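Local atomic coordinates of protection of telomeres protein 1 (Schizosaccharomyces pombe, PDB entry 1QZG), a protein that binds the G-rich single-stranded overhang at telomere ends, protecting it and regulating telomerase and telomere length. Residues V68-L73 and Q86-S91; K52-S57 and K101-P106; L109-L114 and K126-Y131. One frame throughout, in Å; residues are numbered along the deposited sequence.

Contact 1: V68-L73 and Q86-S91; sequences VTTVYL and QIHLFS. With TMP (thymidine-5'-phosphate), chain E; nucleotides of chain A.
I87 is the residue most covered here: its CB packs on V71 CG2 at 3.8 Å, and its CD1 reaches L73 CD1, also 3.8 Å away. L89 repeats the pattern two residues on, with V71 CG1 at the limit of contact with its CD1 and T69 CG2 pressed to 3.4 Å from its CB, closer than carbons usually come. The T69 rotamer explains that squeeze, since OG1 lies anti to the backbone N (chi1 -172°), bonded to the T55 carbonyl, and the methyl is left to face L89. T69 with L89 and V71 with I87 are hydrogen-bonded antiparallel pairs; I87 N to V71 O measures 2.8 Å. On the other face of the hairpin, Q86 CA lies over the Y72 ring, 4.2 Å from its centroid and 23° off the normal. Next along, T70 OG1 and H88 ND1 share a hydrogen bond of 2.8 Å in the imidazole plane, which probably limits the ring's rotation, while H88 NE2 donates to O2 of the bound TMP (3.3 Å). F90, beside V68 CG2, carries the thymine of DT4 of chain A over one face, CZ to C5 3.5 Å. With alanine in place of F90, that base would probably lose the surface it lies on and V68 its aromatic neighbour. One apolar face inward and one DNA-binding face outward are characteristic of an OB-fold hairpin, here in one DNA-binding domain of the longer Pot1.

Contact 2: K52-S57 and K101-P106; sequences KDFTPS and KQVGQP
K52 meets V103 through its backbone: the carbonyl O of K52 lies 3.2 Å from V103 CG2 and 3.7 Å from V103 CG1, so both methyls of the valine fork close round one oxygen. The lysine side chain itself leaves in the other direction, to a cation-pi contact with W74. At D53 the polar chemistry stays local, OD1 accepting the backbone N of F54 at 2.8 Å from above the carboxylate plane, 44° out of it. F54 then supplies the ring of the contact. Its CG is set between the backbone N and the carbonyl carbon (chi1 66°), which swings the ring over toward the 101-103 backbone; CZ comes to 3.7 Å from K101 O, and CE2 to 3.9 Å from Q102 CA. Backbone hydrogen bonds of G104 and Q105 with V51, just before K52, add to the join, and V103 also touches W171 of helix 158-175. Q102 to Q105 form a type II beta turn, with G104 at its third position (phi 109°), where glycine is favoured; the turn leads into strand 106-109, which pairs antiparallel with strand 43-59 of the OB-fold barrel.

Contact 3: L109-L114 and K126-Y131; sequences LHQITL and KDQFRY. With nucleotides of chain A.
L109 CD2 is the apolar centre, lying 3.9 Å from Y131 CB and 4.1 Å from F129 CE1, with I112 CD1 at the far margin against F129 CB. Around it the backbones pair: H110 and R130 exchange two hydrogen bonds, of which H110 N to R130 O is 2.9 Å long and nearly straight (170°). Q111 O then takes K126 N at 3.1 Å; K126, at the start of the type I turn K126-F129, is thus held by Q111, and R130, just past the turn's end, by H110. Farther out, K126 crosses T113, CD to OG1 3.4 Å. Folded at chi2 (-74°) and chi3 (-68°), the lysine curls round toward the bound DNA, and its NZ donates to N7 of DG1 of chain A at 3.0 Å. T113 OG1 gives its proton to O6 of DG2 of chain A (2.6 Å), while D127 N holds O6 of DG1 at 2.8 Å and D127 OD1 receives a weak bond from N1 of the same base. Two neighbouring guanines are thus read by their polar edges. Both segments turn a corner, where pairing of strand 106-109 with 129-133 gives way to that of 112-117 with 120-126; Q111 and I112 form a G1 beta bulge opposite V45 of strand 43-59, and L109 and I112 pack on I87 and L89 of strand 85-91.

Contact 1 is the most buried of the three, contact 3 only partly so, and contact 2 lies at the surface. All reach one curled sheet. Contact 1 is nested in the chain loop closed by contact 2 and joined to it where strands 43-59 and 67-74 run side by side, as in the approach of Y72 O to K52 N (2.7 Å). Contacts 1 and 3 share the barrel interior, L89 CD2 lying 3.8 Å from I112 CD1. Contacts 2 and 3, about 17 Å apart between centres, adjoin only in sequence. Their chemistry follows position: antiparallel backbone hydrogen bonds and bound nucleotides in contacts 1 and 3, but van der Waals packing between the segments of contact 2.

Contact 1: V68-L73 and Q86-S91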
loop_
_atom_site.group_PDB
_atom_site.type_symbol
_atom_site.label_atom_id
_atom_site.label_comp_id
_atom_site.label_asym_id
_atom_site.label_seq_id
_atom_site.Cartn_x
_atom_site.Cartn_y
_atom_site.Cartn_z
ATOM N N VAL C 68 5.102 -2.055 -14.883
ATOM C CA VAL C 68 5.398 -2.340 -13.483
ATOM C C VAL C 68 5.775 -1.121 -12.666
ATOM O O VAL C 68 6.401 -0.190 -13.175
ATOM C CB VAL C 68 6.526 -3.419 -13.386
ATOM C CG1 VAL C 68 7.784 -2.914 -14.086
ATOM C CG2 VAL C 68 6.838 -3.774 -11.936
ATOM N N THR C 69 5.380 -1.157 -11.405
ATOM C CA THR C 69 5.702 -0.107 -10.470
ATOM C C THR C 69 5.981 -0.830 -9.161
ATOM O O THR C 69 5.314 -1.815 -8.828
ATOM C CB THR C 69 4.542 0.902 -10.297
ATOM O OG1 THR C 69 5.004 2.013 -9.514
ATOM C CG2 THR C 69 3.357 0.245 -9.609
ATOM N N THR C 70 6.955 -0.346 -8.402
ATOM C CA THR C 70 7.308 -0.955 -7.128
ATOM C C THR C 70 7.020 0.044 -6.039
ATOM O O THR C 70 7.289 1.237 -6.181
ATOM C CB THR C 70 8.765 -1.390 -7.104
ATOM O OG1 THR C 70 9.006 -2.342 -8.150
ATOM C CG2 THR C 70 9.103 -2.009 -5.758
ATOM N N VAL C 71 6.482 -0.430 -4.922
ATOM C CA VAL C 71 6.216 0.426 -3.780
ATOM C C VAL C 71 6.647 -0.327 -2.532
ATOM O O VAL C 71 6.567 -1.558 -2.467
ATOM C CB VAL C 71 4.715 0.773 -3.637
ATOM C CG1 VAL C 71 4.203 1.418 -4.919
ATOM C CG2 VAL C 71 3.887 -0.465 -3.307
ATOM N N TYR C 72 7.079 0.428 -1.538
ATOM C CA TYR C 72 7.427 -0.116 -0.260
ATOM C C TYR C 72 6.392 0.435 0.674
ATOM O O TYR C 72 6.339 1.648 0.884
ATOM C CB TYR C 72 8.852 0.297 0.154
ATOM C CG TYR C 72 9.932 -0.500 -0.540
ATOM C CD1 TYR C 72 10.307 -0.216 -1.853
ATOM C CD2 TYR C 72 10.560 -1.563 0.112
ATOM C CE1 TYR C 72 11.286 -0.973 -2.500
ATOM C CE2 TYR C 72 11.538 -2.327 -0.528
ATOM C CZ TYR C 72 11.893 -2.027 -1.830
ATOM O OH TYR C 72 12.850 -2.791 -2.465
ATOM N N LEU C 73 5.564 -0.444 1.233
ATOM C CA LEU C 73 4.488 -0.026 2.115
ATOM C C LEU C 73 4.857 -0.175 3.570
ATOM O O LEU C 73 5.443 -1.164 3.993
ATOM C CB LEU C 73 3.211 -0.833 1.883
ATOM C CG LEU C 73 2.201 -0.334 0.835
ATOM C CD1 LEU C 73 0.872 -1.047 0.981
ATOM C CD2 LEU C 73 2.011 1.170 0.951
ATOM N N GLN C 86 8.084 -4.840 0.335
ATOM C CA GLN C 86 8.299 -4.541 -1.075
ATOM C C GLN C 86 7.171 -5.175 -1.878
ATOM O O GLN C 86 6.903 -6.371 -1.757
ATOM C CB GLN C 86 9.633 -5.115 -1.569
ATOM C CG GLN C 86 9.826 -4.971 -3.075
ATOM C CD GLN C 86 11.055 -5.715 -3.591
ATOM O OE1 GLN C 86 11.964 -5.112 -4.157
ATOM N NE2 GLN C 86 11.079 -7.029 -3.394
ATOM N N ILE C 87 6.526 -4.381 -2.747
ATOM C CA ILE C 87 5.424 -4.865 -3.553
ATOM C C ILE C 87 5.601 -4.457 -5.011
ATOM O O ILE C 87 5.836 -3.285 -5.313
ATOM C CB ILE C 87 4.069 -4.296 -3.052
ATOM C CG1 ILE C 87 3.916 -4.608 -1.565
ATOM C CG2 ILE C 87 2.898 -4.862 -3.838
ATOM C CD1 ILE C 87 2.952 -3.703 -0.825
ATOM N N HIS C 88 5.498 -5.446 -5.903
ATOM C CA HIS C 88 5.571 -5.146 -7.326
ATOM C C HIS C 88 4.159 -5.175 -7.868
ATOM O O HIS C 88 3.452 -6.177 -7.714
ATOM C CB HIS C 88 6.410 -6.183 -8.076
ATOM C CG HIS C 88 7.853 -6.178 -7.695
ATOM N ND1 HIS C 88 8.652 -5.063 -7.829
ATOM C CD2 HIS C 88 8.640 -7.145 -7.168
ATOM C CE1 HIS C 88 9.868 -5.341 -7.398
ATOM N NE2 HIS C 88 9.890 -6.598 -6.991
ATOM N N LEU C 89 3.797 -4.026 -8.442
ATOM C CA LEU C 89 2.472 -3.933 -9.040
ATOM C C LEU C 89 2.604 -4.049 -10.555
ATOM O O LEU C 89 3.366 -3.287 -11.149
ATOM C CB LEU C 89 1.834 -2.610 -8.658
ATOM C CG LEU C 89 1.693 -2.418 -7.152
ATOM C CD1 LEU C 89 1.230 -1.011 -6.810
ATOM C CD2 LEU C 89 0.741 -3.455 -6.586
ATOM N N PHE C 90 1.880 -4.977 -11.173
ATOM C CA PHE C 90 1.969 -5.177 -12.619
ATOM C C PHE C 90 0.653 -4.970 -13.325
ATOM O O PHE C 90 -0.420 -5.071 -12.730
ATOM C CB PHE C 90 2.415 -6.603 -12.954
ATOM C CG PHE C 90 3.785 -6.963 -12.453
ATOM C CD1 PHE C 90 3.947 -7.626 -11.240
ATOM C CD2 PHE C 90 4.910 -6.685 -13.221
ATOM C CE1 PHE C 90 5.215 -8.020 -10.807
ATOM C CE2 PHE C 90 6.184 -7.073 -12.796
ATOM C CZ PHE C 90 6.337 -7.742 -11.588
ATOM N N SER C 91 0.739 -4.693 -14.620
ATOM C CA SER C 91 -0.454 -4.558 -15.422
ATOM C C SER C 91 -0.177 -5.055 -16.830
ATOM O O SER C 91 0.821 -4.680 -17.448
ATOM C CB SER C 91 -0.945 -3.124 -15.481
ATOM O OG SER C 91 -2.157 -3.097 -16.224
HETATM C "C1'" TMP E . 15.254 -7.796 -8.780
HETATM N N1 TMP E . 14.267 -8.863 -8.599
HETATM C C2 TMP E . 13.197 -8.659 -7.759
HETATM O O2 TMP E . 13.020 -7.622 -7.144
HETATM N N3 TMP E . 12.336 -9.725 -7.667
HETATM C C4 TMP E . 12.435 -10.943 -8.315
HETATM O O4 TMP E . 11.593 -11.815 -8.115
HETATM C C5 TMP E . 13.576 -11.080 -9.191
HETATM C C5M TMP E . 13.760 -12.355 -9.955
HETATM C C6 TMP E . 14.421 -10.047 -9.283
ATOM P P DT A 4 12.428 -13.377 -15.399
ATOM O OP1 DT A 4 13.495 -13.673 -16.389
ATOM O OP2 DT A 4 12.791 -13.081 -13.989
ATOM O "O5'" DT A 4 11.639 -12.130 -15.976
ATOM C "C5'" DT A 4 11.578 -10.928 -15.254
ATOM C "C4'" DT A 4 10.762 -9.921 -16.022
ATOM O "O4'" DT A 4 9.361 -10.303 -16.011
ATOM C "C3'" DT A 4 10.828 -8.535 -15.399
ATOM O "O3'" DT A 4 11.130 -7.569 -16.398
ATOM C "C2'" DT A 4 9.453 -8.329 -14.787
ATOM C "C1'" DT A 4 8.571 -9.177 -15.678
ATOM N N1 DT A 4 7.324 -9.646 -15.031
ATOM C C2 DT A 4 6.133 -9.290 -15.622
ATOM O O2 DT A 4 6.070 -8.659 -16.658
ATOM N N3 DT A 4 5.007 -9.699 -14.949
ATOM C C4 DT A 4 4.957 -10.416 -13.770
ATOM O O4 DT A 4 3.870 -10.677 -13.258
ATOM C C5 DT A 4 6.240 -10.790 -13.221
ATOM C C7 DT A 4 6.274 -11.599 -11.963
ATOM C C6 DT A 4 7.347 -10.392 -13.868
ATOM P P DA A 5 12.298 -6.510 -16.113
ATOM O OP1 DA A 5 12.518 -5.668 -17.313
ATOM O OP2 DA A 5 13.408 -7.291 -15.547
ATOM O "O5'" DA A 5 11.656 -5.606 -14.975
ATOM C "C5'" DA A 5 12.333 -5.372 -13.760
ATOM C "C4'" DA A 5 11.377 -4.783 -12.752
ATOM O "O4'" DA A 5 10.434 -5.802 -12.345
ATOM C "C3'" DA A 5 12.078 -4.350 -11.474
ATOM O "O3'" DA A 5 11.321 -3.332 -10.841
ATOM C "C2'" DA A 5 12.060 -5.611 -10.630
ATOM C "C1'" DA A 5 10.830 -6.376 -11.103
ATOM N N9 DA A 5 11.130 -7.787 -11.356
ATOM C C8 DA A 5 12.201 -8.280 -12.060
ATOM N N7 DA A 5 12.211 -9.583 -12.168
ATOM C C5 DA A 5 11.073 -9.982 -11.485
ATOM C C6 DA A 5 10.504 -11.248 -11.252
ATOM N N6 DA A 5 11.016 -12.395 -11.712
ATOM N N1 DA A 5 9.368 -11.296 -10.526
ATOM C C2 DA A 5 8.842 -10.148 -10.079
ATOM N N3 DA A 5 9.272 -8.903 -10.245
ATOM C C4 DA A 5 10.405 -8.886 -10.965
#

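Contact 2: K52-S57 and K101-P106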
loop_
_atom_site.group_PDB
_atom_site.type_symbol
_atom_site.label_atom_id
_atom_site.label_comp_id
_atom_site.label_asym_id
_atom_site.label_seq_id
_atom_site.Cartn_x
_atom_site.Cartn_y
_atom_site.Cartn_z
ATOM N N LYS C 52 6.538 4.295 1.529
ATOM C CA LYS C 52 7.810 4.698 2.108
ATOM C C LYS C 52 8.873 4.864 1.026
ATOM O O LYS C 52 9.890 5.505 1.242
ATOM C CB LYS C 52 8.254 3.682 3.168
ATOM C CG LYS C 52 9.129 4.305 4.237
ATOM C CD LYS C 52 8.840 3.760 5.631
ATOM C CE LYS C 52 9.624 4.559 6.677
ATOM N NZ LYS C 52 9.508 4.009 8.066
ATOM N N ASP C 53 8.626 4.273 -0.139
ATOM C CA ASP C 53 9.520 4.394 -1.287
ATOM C C ASP C 53 8.783 3.818 -2.484
ATOM O O ASP C 53 7.858 3.027 -2.325
ATOM C CB ASP C 53 10.837 3.650 -1.069
ATOM C CG ASP C 53 11.929 4.108 -2.030
ATOM O OD1 ASP C 53 11.692 5.053 -2.828
ATOM O OD2 ASP C 53 13.032 3.525 -1.985
ATOM N N PHE C 54 9.192 4.205 -3.685
ATOM C CA PHE C 54 8.510 3.737 -4.875
ATOM C C PHE C 54 9.387 3.910 -6.101
ATOM O O PHE C 54 10.413 4.589 -6.052
ATOM C CB PHE C 54 7.217 4.537 -5.061
ATOM C CG PHE C 54 7.453 6.004 -5.371
ATOM C CD1 PHE C 54 7.360 6.477 -6.680
ATOM C CD2 PHE C 54 7.774 6.902 -4.358
ATOM C CE1 PHE C 54 7.582 7.826 -6.970
ATOM C CE2 PHE C 54 7.998 8.249 -4.635
ATOM C CZ PHE C 54 7.900 8.712 -5.948
ATOM N N THR C 55 8.971 3.279 -7.194
ATOM C CA THR C 55 9.667 3.370 -8.468
ATOM C C THR C 55 8.584 3.694 -9.493
ATOM O O THR C 55 7.605 2.957 -9.623
ATOM C CB THR C 55 10.345 2.034 -8.848
ATOM O OG1 THR C 55 11.263 1.657 -7.816
ATOM C CG2 THR C 55 11.116 2.176 -10.154
ATOM N N PRO C 56 8.732 4.816 -10.217
ATOM C CA PRO C 56 7.754 5.232 -11.234
ATOM C C PRO C 56 7.468 4.112 -12.234
ATOM O O PRO C 56 8.354 3.324 -12.560
ATOM C CB PRO C 56 8.429 6.434 -11.890
ATOM C CG PRO C 56 9.230 7.025 -10.745
ATOM C CD PRO C 56 9.834 5.790 -10.116
ATOM N N SER C 57 6.232 4.057 -12.716
ATOM C CA SER C 57 5.811 3.038 -13.670
ATOM C C SER C 57 6.668 3.019 -14.931
ATOM O O SER C 57 7.119 4.057 -15.392
ATOM C CB SER C 57 4.356 3.286 -14.077
ATOM O OG SER C 57 3.589 3.761 -12.981
ATOM N N LYS C 101 3.315 10.223 -6.396
ATOM C CA LYS C 101 4.152 11.389 -6.548
ATOM C C LYS C 101 5.210 11.539 -5.467
ATOM O O LYS C 101 6.295 12.039 -5.736
ATOM C CB LYS C 101 3.298 12.648 -6.636
ATOM C CG LYS C 101 4.064 13.805 -7.241
ATOM C CD LYS C 101 3.167 14.981 -7.528
ATOM C CE LYS C 101 3.928 16.261 -7.261
ATOM N NZ LYS C 101 3.151 17.471 -7.599
ATOM N N GLN C 102 4.907 11.111 -4.247
ATOM C CA GLN C 102 5.896 11.221 -3.188
ATOM C C GLN C 102 5.649 10.284 -2.022
ATOM O O GLN C 102 4.533 9.823 -1.790
ATOM C CB GLN C 102 5.964 12.659 -2.648
ATOM C CG GLN C 102 4.733 13.096 -1.864
ATOM C CD GLN C 102 4.865 14.502 -1.286
ATOM O OE1 GLN C 102 5.113 14.677 -0.090
ATOM N NE2 GLN C 102 4.705 15.508 -2.139
ATOM N N VAL C 103 6.726 10.019 -1.296
ATOM C CA VAL C 103 6.704 9.186 -0.106
ATOM C C VAL C 103 5.746 9.868 0.876
ATOM O O VAL C 103 5.690 11.101 0.942
ATOM C CB VAL C 103 8.130 9.107 0.499
ATOM C CG1 VAL C 103 8.071 8.704 1.952
ATOM C CG2 VAL C 103 8.966 8.098 -0.293
ATOM N N GLY C 104 4.991 9.071 1.625
ATOM C CA GLY C 104 4.054 9.636 2.581
ATOM C C GLY C 104 2.603 9.458 2.170
ATOM O O GLY C 104 1.701 9.608 2.991
ATOM N N GLN C 105 2.360 9.141 0.901
ATOM C CA GLN C 105 0.988 8.954 0.437
ATOM C C GLN C 105 0.371 7.644 0.906
ATOM O O GLN C 105 0.991 6.589 0.808
ATOM C CB GLN C 105 0.910 8.981 -1.093
ATOM C CG GLN C 105 1.218 10.332 -1.728
ATOM C CD GLN C 105 0.939 10.334 -3.229
ATOM O OE1 GLN C 105 -0.209 10.207 -3.660
ATOM N NE2 GLN C 105 1.985 10.470 -4.025
ATOM N N PRO C 106 -0.858 7.706 1.441
ATOM C CA PRO C 106 -1.537 6.493 1.903
ATOM C C PRO C 106 -1.953 5.718 0.654
ATOM O O PRO C 106 -2.426 6.305 -0.324
ATOM C CB PRO C 106 -2.741 7.037 2.670
ATOM C CG PRO C 106 -2.233 8.363 3.193
ATOM C CD PRO C 106 -1.507 8.909 1.989
#

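Contact 3: L109-L114 and K126-Y131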
loop_
_atom_site.group_PDB
_atom_site.type_symbol
_atom_site.label_atom_id
_atom_site.label_comp_id
_atom_site.label_asym_id
_atom_site.label_seq_id
_atom_site.Cartn_x
_atom_site.Cartn_y
_atom_site.Cartn_z
ATOM N N LEU C 109 -4.275 -1.313 -1.188
ATOM C CA LEU C 109 -4.164 -2.295 -2.263
ATOM C C LEU C 109 -5.097 -3.470 -2.029
ATOM O O LEU C 109 -5.145 -4.041 -0.933
ATOM C CB LEU C 109 -2.723 -2.799 -2.385
ATOM C CG LEU C 109 -1.698 -1.760 -2.853
ATOM C CD1 LEU C 109 -0.270 -2.249 -2.556
ATOM C CD2 LEU C 109 -1.876 -1.536 -4.370
ATOM N N HIS C 110 -5.865 -3.811 -3.058
ATOM C CA HIS C 110 -6.798 -4.931 -2.982
ATOM C C HIS C 110 -6.347 -6.057 -3.904
ATOM O O HIS C 110 -6.261 -5.859 -5.113
ATOM C CB HIS C 110 -8.199 -4.455 -3.381
ATOM C CG HIS C 110 -9.229 -5.528 -3.375
ATOM N ND1 HIS C 110 -10.019 -5.804 -4.470
ATOM C CD2 HIS C 110 -9.598 -6.410 -2.416
ATOM C CE1 HIS C 110 -10.825 -6.810 -4.184
ATOM N NE2 HIS C 110 -10.588 -7.195 -2.946
ATOM N N GLN C 111 -6.040 -7.217 -3.320
ATOM C CA GLN C 111 -5.624 -8.419 -4.091
ATOM C C GLN C 111 -4.130 -8.433 -4.396
ATOM O O GLN C 111 -3.712 -8.263 -5.541
ATOM C CB GLN C 111 -6.456 -8.570 -5.381
ATOM C CG GLN C 111 -7.912 -8.976 -5.135
ATOM C CD GLN C 111 -8.138 -10.491 -5.166
ATOM O OE1 GLN C 111 -8.137 -11.106 -6.223
ATOM N NE2 GLN C 111 -8.317 -11.058 -4.007
ATOM N N ILE C 112 -3.317 -8.643 -3.367
ATOM C CA ILE C 112 -1.878 -8.722 -3.522
ATOM C C ILE C 112 -1.418 -10.085 -3.019
ATOM O O ILE C 112 -1.753 -10.485 -1.910
ATOM C CB ILE C 112 -1.165 -7.642 -2.691
ATOM C CG1 ILE C 112 -1.676 -6.253 -3.087
ATOM C CG2 ILE C 112 0.322 -7.755 -2.881
ATOM C CD1 ILE C 112 -1.371 -5.876 -4.551
ATOM N N THR C 113 -0.674 -10.804 -3.845
ATOM C CA THR C 113 -0.136 -12.101 -3.454
ATOM C C THR C 113 1.123 -11.888 -2.609
ATOM O O THR C 113 1.988 -11.088 -2.962
ATOM C CB THR C 113 0.272 -12.943 -4.680
ATOM O OG1 THR C 113 -0.899 -13.416 -5.354
ATOM C CG2 THR C 113 1.123 -14.153 -4.241
ATOM N N LEU C 114 1.216 -12.597 -1.490
ATOM C CA LEU C 114 2.385 -12.515 -0.629
ATOM C C LEU C 114 3.159 -13.808 -0.868
ATOM O O LEU C 114 2.582 -14.900 -0.807
ATOM C CB LEU C 114 1.963 -12.433 0.841
ATOM C CG LEU C 114 2.002 -11.113 1.618
ATOM C CD1 LEU C 114 1.568 -9.933 0.763
ATOM C CD2 LEU C 114 1.123 -11.266 2.863
ATOM N N LYS C 126 -2.123 -9.278 -8.031
ATOM C CA LYS C 126 -2.931 -10.199 -8.826
ATOM C C LYS C 126 -3.299 -9.429 -10.069
ATOM O O LYS C 126 -3.320 -8.195 -10.034
ATOM C CB LYS C 126 -4.197 -10.658 -8.065
ATOM C CG LYS C 126 -3.921 -11.593 -6.891
ATOM C CD LYS C 126 -3.543 -12.998 -7.369
ATOM C CE LYS C 126 -4.721 -13.694 -8.027
ATOM N NZ LYS C 126 -4.404 -15.104 -8.371
ATOM N N ASP C 127 -3.591 -10.124 -11.161
ATOM C CA ASP C 127 -3.962 -9.463 -12.409
ATOM C C ASP C 127 -5.055 -8.419 -12.274
ATOM O O ASP C 127 -5.000 -7.369 -12.911
ATOM C CB ASP C 127 -4.419 -10.489 -13.448
ATOM C CG ASP C 127 -3.278 -11.318 -13.989
ATOM O OD1 ASP C 127 -2.141 -10.801 -14.049
ATOM O OD2 ASP C 127 -3.521 -12.482 -14.366
ATOM N N GLN C 128 -6.049 -8.701 -11.441
ATOM C CA GLN C 128 -7.169 -7.787 -11.277
ATOM C C GLN C 128 -7.112 -6.907 -10.032
ATOM O O GLN C 128 -8.152 -6.436 -9.565
ATOM C CB GLN C 128 -8.482 -8.580 -11.266
ATOM C CG GLN C 128 -8.350 -10.021 -11.725
ATOM C CD GLN C 128 -7.601 -10.934 -10.751
ATOM O OE1 GLN C 128 -6.389 -11.119 -10.871
ATOM N NE2 GLN C 128 -8.321 -11.459 -9.810
ATOM N N PHE C 129 -5.917 -6.662 -9.499
ATOM C CA PHE C 129 -5.814 -5.842 -8.292
ATOM C C PHE C 129 -6.408 -4.456 -8.492
ATOM O O PHE C 129 -6.438 -3.923 -9.606
ATOM C CB PHE C 129 -4.375 -5.702 -7.839
ATOM C CG PHE C 129 -3.608 -4.553 -8.433
ATOM C CD1 PHE C 129 -3.501 -3.347 -7.737
ATOM C CD2 PHE C 129 -2.966 -4.676 -9.663
ATOM C CE1 PHE C 129 -2.760 -2.277 -8.255
ATOM C CE2 PHE C 129 -2.221 -3.622 -10.195
ATOM C CZ PHE C 129 -2.114 -2.417 -9.488
ATOM N N ARG C 130 -6.877 -3.869 -7.395
ATOM C CA ARG C 130 -7.465 -2.540 -7.391
ATOM C C ARG C 130 -6.737 -1.712 -6.343
ATOM O O ARG C 130 -6.000 -2.263 -5.514
ATOM C CB ARG C 130 -8.951 -2.625 -7.044
ATOM C CG ARG C 130 -9.782 -3.408 -8.055
ATOM C CD ARG C 130 -9.858 -2.678 -9.387
ATOM N NE ARG C 130 -10.615 -3.428 -10.387
ATOM C CZ ARG C 130 -10.066 -4.074 -11.414
ATOM N NH1 ARG C 130 -8.749 -4.064 -11.586
ATOM N NH2 ARG C 130 -10.832 -4.732 -12.269
ATOM N N TYR C 131 -6.930 -0.398 -6.370
ATOM C CA TYR C 131 -6.261 0.457 -5.401
ATOM C C TYR C 131 -6.923 1.813 -5.192
ATOM O O TYR C 131 -7.756 2.254 -5.998
ATOM C CB TYR C 131 -4.802 0.682 -5.822
ATOM C CG TYR C 131 -4.622 1.736 -6.896
ATOM C CD1 TYR C 131 -4.361 3.063 -6.560
ATOM C CD2 TYR C 131 -4.753 1.413 -8.250
ATOM C CE1 TYR C 131 -4.234 4.047 -7.542
ATOM C CE2 TYR C 131 -4.632 2.393 -9.245
ATOM C CZ TYR C 131 -4.372 3.703 -8.879
ATOM O OH TYR C 131 -4.254 4.672 -9.838
ATOM O "O5'" DG A 1 -1.390 -19.610 -11.192
ATOM C "C5'" DG A 1 -0.421 -20.246 -12.025
ATOM C "C4'" DG A 1 0.895 -19.504 -12.005
ATOM O "O4'" DG A 1 0.661 -18.091 -12.215
ATOM C "C3'" DG A 1 1.680 -19.609 -10.701
ATOM O "O3'" DG A 1 3.067 -19.584 -11.031
ATOM C "C2'" DG A 1 1.277 -18.350 -9.952
ATOM C "C1'" DG A 1 1.045 -17.340 -11.069
ATOM N N9 DG A 1 -0.030 -16.390 -10.807
ATOM C C8 DG A 1 -1.111 -16.572 -9.978
ATOM N N7 DG A 1 -1.946 -15.570 -9.998
ATOM C C5 DG A 1 -1.376 -14.664 -10.881
ATOM C C6 DG A 1 -1.827 -13.385 -11.311
ATOM O O6 DG A 1 -2.856 -12.779 -10.987
ATOM N N1 DG A 1 -0.941 -12.806 -12.210
ATOM C C2 DG A 1 0.229 -13.374 -12.642
ATOM N N2 DG A 1 0.947 -12.648 -13.515
ATOM N N3 DG A 1 0.666 -14.562 -12.251
ATOM C C4 DG A 1 -0.185 -15.147 -11.377
ATOM P P DG A 2 4.160 -20.094 -9.976
ATOM O OP1 DG A 2 4.784 -21.303 -10.566
ATOM O OP2 DG A 2 3.575 -20.154 -8.608
ATOM O "O5'" DG A 2 5.227 -18.915 -10.024
ATOM C "C5'" DG A 2 5.653 -18.412 -11.286
ATOM C "C4'" DG A 2 5.931 -16.929 -11.208
ATOM O "O4'" DG A 2 4.722 -16.183 -10.922
ATOM C "C3'" DG A 2 6.955 -16.510 -10.158
ATOM O "O3'" DG A 2 7.883 -15.605 -10.768
ATOM C "C2'" DG A 2 6.115 -15.833 -9.084
ATOM C "C1'" DG A 2 4.970 -15.245 -9.892
ATOM N N9 DG A 2 3.709 -15.016 -9.186
ATOM C C8 DG A 2 3.111 -15.833 -8.256
ATOM N N7 DG A 2 1.965 -15.372 -7.833
ATOM C C5 DG A 2 1.797 -14.173 -8.518
ATOM C C6 DG A 2 0.733 -13.230 -8.478
ATOM O O6 DG A 2 -0.323 -13.280 -7.835
ATOM N N1 DG A 2 0.982 -12.143 -9.308
ATOM C C2 DG A 2 2.098 -11.989 -10.092
ATOM N N2 DG A 2 2.160 -10.854 -10.807
ATOM N N3 DG A 2 3.078 -12.876 -10.164
ATOM C C4 DG A 2 2.867 -13.932 -9.348
#